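Local coordinates for protein Lys-gingipain catalytic subunit (Porphyromonas gingivalis, PDB 6I9A) that cleaves proteins after lysine as a secreted cysteine protease and may act as a virulence factor in periodontal disease, at residues T308-T316 with I328-H338. Residues are numbered along the deposited sequence; the frame is centred on the assembly and turned at random. Where two conformers were deposited one is given.
Sequences TSMGSYDAT and IMWAGNLAATH. With NA (sodium ion), chain F; NA (sodium ion), chain E.
I328 lies across T316 and S312 of the short helix 312-317. Its CG1 comes 3.4 Å from T316 OG1, and its CG2 lies 4.0 Å from S312 CB. The hydroxyl of T316 is turned back into its own helix and donates to S312 O, from above the carbonyl plane. T316 N reaches the same oxygen from the opposite face, so two bonds grip it.

S312 CB also sits over the backbone of the long helix, 3.5 Å from I328 O. G332 has no side chain there, and the CA atoms of S312 and G332 approach to 4.5 Å.

A331 fills the middle. Its CB meets A315 CB at 3.3 Å, tighter than usual for two carbons. With CG anti to the backbone N (chi1 -172°), M310 extends from the loop, and a bend at chi3 brings CE to the same methyl. A335 CB packs against M310 O and G311 CA.

The N-to-C directions of segments 312-316 and 328-338 make 137°, and their axes come within 8.1 Å. D314 OD2 accepts from G311 N at the N-cap and binds a sodium ion with T308 OG1 and S309 O. Y174 OH, V293 O and a water complete that site. A315 O and T316 O bind a second sodium. In this C25 protease domain, a short helix with sodium at both its start and its end packs on helix 325-342.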
loop_
_atom_site.group_PDB
_atom_site.type_symbol
_atom_site.label_atom_id
_atom_site.label_comp_id
_atom_site.label_asym_id
_atom_site.label_seq_id
_atom_site.Cartn_x
_atom_site.Cartn_y
_atom_site.Cartn_z
ATOM N N THR A 308 18.513 -2.563 -16.481
ATOM C CA THR A 308 17.064 -2.746 -16.397
ATOM C C THR A 308 16.426 -1.393 -16.164
ATOM O O THR A 308 17.063 -0.457 -15.657
ATOM C CB THR A 308 16.665 -3.749 -15.285
ATOM O OG1 THR A 308 17.176 -3.287 -14.036
ATOM C CG2 THR A 308 17.145 -5.176 -15.553
ATOM N N SER A 309 15.124 -1.294 -16.468
ATOM C CA SER A 309 14.363 -0.123 -16.091
ATOM C C SER A 309 13.926 -0.237 -14.630
ATOM O O SER A 309 14.262 -1.216 -13.927
ATOM C CB SER A 309 13.183 0.062 -17.033
ATOM O OG SER A 309 12.156 -0.896 -16.832
ATOM N N MET A 310 13.133 0.728 -14.176
ATOM C CA MET A 310 12.706 0.716 -12.786
ATOM C C MET A 310 11.612 -0.340 -12.530
ATOM O O MET A 310 10.555 -0.359 -13.172
ATOM C CB MET A 310 12.148 2.108 -12.441
ATOM C CG MET A 310 11.853 2.235 -10.946
ATOM S SD MET A 310 10.929 3.714 -10.453
ATOM C CE MET A 310 9.299 3.313 -11.115
ATOM N N GLY A 311 11.847 -1.214 -11.548
ATOM C CA GLY A 311 10.824 -2.153 -11.118
ATOM C C GLY A 311 10.355 -1.822 -9.723
ATOM O O GLY A 311 10.658 -0.745 -9.170
ATOM N N SER A 312 9.548 -2.725 -9.155
ATOM C CA SER A 312 8.940 -2.455 -7.851
ATOM C C SER A 312 9.995 -2.301 -6.747
ATOM O O SER A 312 9.873 -1.405 -5.905
ATOM C CB SER A 312 7.938 -3.537 -7.487
ATOM O OG SER A 312 8.612 -4.762 -7.237
ATOM N N TYR A 313 11.032 -3.133 -6.735
ATOM C CA TYR A 313 12.075 -2.968 -5.697
ATOM C C TYR A 313 12.773 -1.604 -5.827
ATOM O O TYR A 313 12.949 -0.883 -4.846
ATOM C CB TYR A 313 13.136 -4.065 -5.781
ATOM C CG TYR A 313 12.722 -5.507 -5.548
ATOM C CD1 TYR A 313 11.769 -5.849 -4.599
ATOM C CD2 TYR A 313 13.365 -6.532 -6.214
ATOM C CE1 TYR A 313 11.474 -7.189 -4.320
ATOM C CE2 TYR A 313 13.096 -7.866 -5.924
ATOM C CZ TYR A 313 12.156 -8.189 -4.974
ATOM O OH TYR A 313 11.960 -9.510 -4.705
ATOM N N ASP A 314 13.131 -1.245 -7.065
ATOM C CA ASP A 314 13.811 0.026 -7.308
ATOM C C ASP A 314 12.953 1.187 -6.829
ATOM O O ASP A 314 13.452 2.118 -6.162
ATOM C CB ASP A 314 14.096 0.241 -8.801
ATOM C CG ASP A 314 14.989 -0.760 -9.487
ATOM O OD1 ASP A 314 16.044 -1.140 -8.880
ATOM O OD2 ASP A 314 14.662 -1.165 -10.629
ATOM N N ALA A 315 11.642 1.162 -7.145
ATOM C CA ALA A 315 10.777 2.271 -6.795
ATOM C C ALA A 315 10.639 2.358 -5.293
ATOM O O ALA A 315 10.703 3.468 -4.729
ATOM C CB ALA A 315 9.416 2.032 -7.443
ATOM N N THR A 316 10.467 1.205 -4.636
ATOM C CA THR A 316 10.324 1.195 -3.174
ATOM C C THR A 316 11.463 2.018 -2.564
ATOM O O THR A 316 11.230 2.844 -1.661
ATOM C CB THR A 316 10.390 -0.271 -2.667
ATOM O OG1 THR A 316 9.292 -1.040 -3.230
ATOM C CG2 THR A 316 10.220 -0.299 -1.163
ATOM N N ILE A 328 4.126 0.698 -4.734
ATOM C CA ILE A 328 5.003 -0.481 -5.026
ATOM C C ILE A 328 4.330 -1.280 -6.138
ATOM O O ILE A 328 4.973 -1.695 -7.118
ATOM C CB ILE A 328 5.241 -1.320 -3.764
ATOM C CG1 ILE A 328 5.972 -0.486 -2.699
ATOM C CG2 ILE A 328 5.993 -2.590 -4.100
ATOM C CD1 ILE A 328 6.080 -1.183 -1.358
ATOM N N MET A 329 3.004 -1.526 -5.986
ATOM C CA MET A 329 2.245 -2.271 -7.007
ATOM C C MET A 329 2.220 -1.516 -8.340
ATOM O O MET A 329 2.390 -2.106 -9.394
ATOM C CB MET A 329 0.834 -2.522 -6.473
ATOM C CG MET A 329 -0.036 -3.325 -7.436
ATOM S SD MET A 329 -1.654 -3.702 -6.763
ATOM C CE MET A 329 -2.550 -2.176 -7.086
ATOM N N TRP A 330 2.033 -0.193 -8.260
ATOM C CA TRP A 330 1.994 0.675 -9.437
ATOM C C TRP A 330 3.305 0.537 -10.206
ATOM O O TRP A 330 3.312 0.357 -11.420
ATOM C CB TRP A 330 1.813 2.119 -8.947
ATOM C CG TRP A 330 1.603 3.083 -10.070
ATOM C CD1 TRP A 330 2.562 3.753 -10.764
ATOM C CD2 TRP A 330 0.351 3.534 -10.561
ATOM N NE1 TRP A 330 1.954 4.596 -11.701
ATOM C CE2 TRP A 330 0.604 4.475 -11.582
ATOM C CE3 TRP A 330 -0.961 3.214 -10.243
ATOM C CZ2 TRP A 330 -0.445 5.108 -12.285
ATOM C CZ3 TRP A 330 -1.981 3.830 -10.924
ATOM C CH2 TRP A 330 -1.717 4.754 -11.930
ATOM N N ALA A 331 4.447 0.644 -9.518
ATOM C CA ALA A 331 5.767 0.548 -10.155
ATOM C C ALA A 331 5.936 -0.815 -10.832
ATOM O O ALA A 331 6.485 -0.897 -11.937
ATOM C CB ALA A 331 6.857 0.771 -9.102
ATOM N N GLY A 332 5.497 -1.899 -10.179
ATOM C CA GLY A 332 5.606 -3.221 -10.810
ATOM C C GLY A 332 4.823 -3.274 -12.087
ATOM O O GLY A 332 5.300 -3.742 -13.132
ATOM N N ASN A 333 3.586 -2.751 -12.043
ATOM C CA ASN A 333 2.775 -2.750 -13.256
ATOM C C ASN A 333 3.350 -1.854 -14.335
ATOM O O ASN A 333 3.263 -2.212 -15.515
ATOM C CB ASN A 333 1.347 -2.341 -12.926
ATOM C CG ASN A 333 0.562 -3.331 -12.100
ATOM O OD1 ASN A 333 0.974 -4.482 -11.895
ATOM N ND2 ASN A 333 -0.594 -2.852 -11.589
ATOM N N LEU A 334 3.990 -0.731 -13.955
ATOM C CA LEU A 334 4.646 0.099 -14.959
ATOM C C LEU A 334 5.760 -0.663 -15.640
ATOM O O LEU A 334 5.936 -0.567 -16.847
ATOM C CB LEU A 334 5.248 1.358 -14.323
ATOM C CG LEU A 334 4.289 2.440 -13.836
ATOM C CD1 LEU A 334 5.116 3.554 -13.199
ATOM C CD2 LEU A 334 3.480 3.036 -15.008
ATOM N N ALA A 335 6.542 -1.428 -14.854
ATOM C CA ALA A 335 7.649 -2.179 -15.451
ATOM C C ALA A 335 7.114 -3.246 -16.417
ATOM O O ALA A 335 7.700 -3.433 -17.503
ATOM C CB ALA A 335 8.480 -2.823 -14.338
ATOM N N ALA A 336 6.039 -3.958 -16.038
ATOM C CA ALA A 336 5.487 -4.948 -16.947
ATOM C C ALA A 336 4.975 -4.261 -18.226
ATOM O O ALA A 336 5.030 -4.842 -19.320
ATOM C CB ALA A 336 4.357 -5.691 -16.253
ATOM N N THR A 337 4.450 -3.014 -18.089
ATOM C CA THR A 337 3.958 -2.288 -19.249
ATOM C C THR A 337 5.138 -1.850 -20.102
ATOM O O THR A 337 5.100 -1.969 -21.358
ATOM C CB THR A 337 3.147 -1.061 -18.766
ATOM O OG1 THR A 337 2.077 -1.519 -17.911
ATOM C CG2 THR A 337 2.501 -0.338 -19.929
ATOM N N HIS A 338 6.181 -1.301 -19.488
ATOM C CA HIS A 338 7.346 -0.839 -20.217
ATOM C C HIS A 338 7.976 -1.976 -20.999
ATOM O O HIS A 338 8.426 -1.780 -22.147
ATOM C CB HIS A 338 8.375 -0.220 -19.233
ATOM C CG HIS A 338 9.507 0.450 -19.893
ATOM N ND1 HIS A 338 9.311 1.533 -20.712
ATOM C CD2 HIS A 338 10.830 0.191 -19.798
ATOM C CE1 HIS A 338 10.526 1.923 -21.085
ATOM N NE2 HIS A 338 11.470 1.135 -20.541
HETATM NA NA NA F . 15.758 -2.264 -12.388
HETATM NA NA NA E . 10.266 4.920 -2.538
HETATM O O HOH W 1 17.041 -0.227 -12.812
#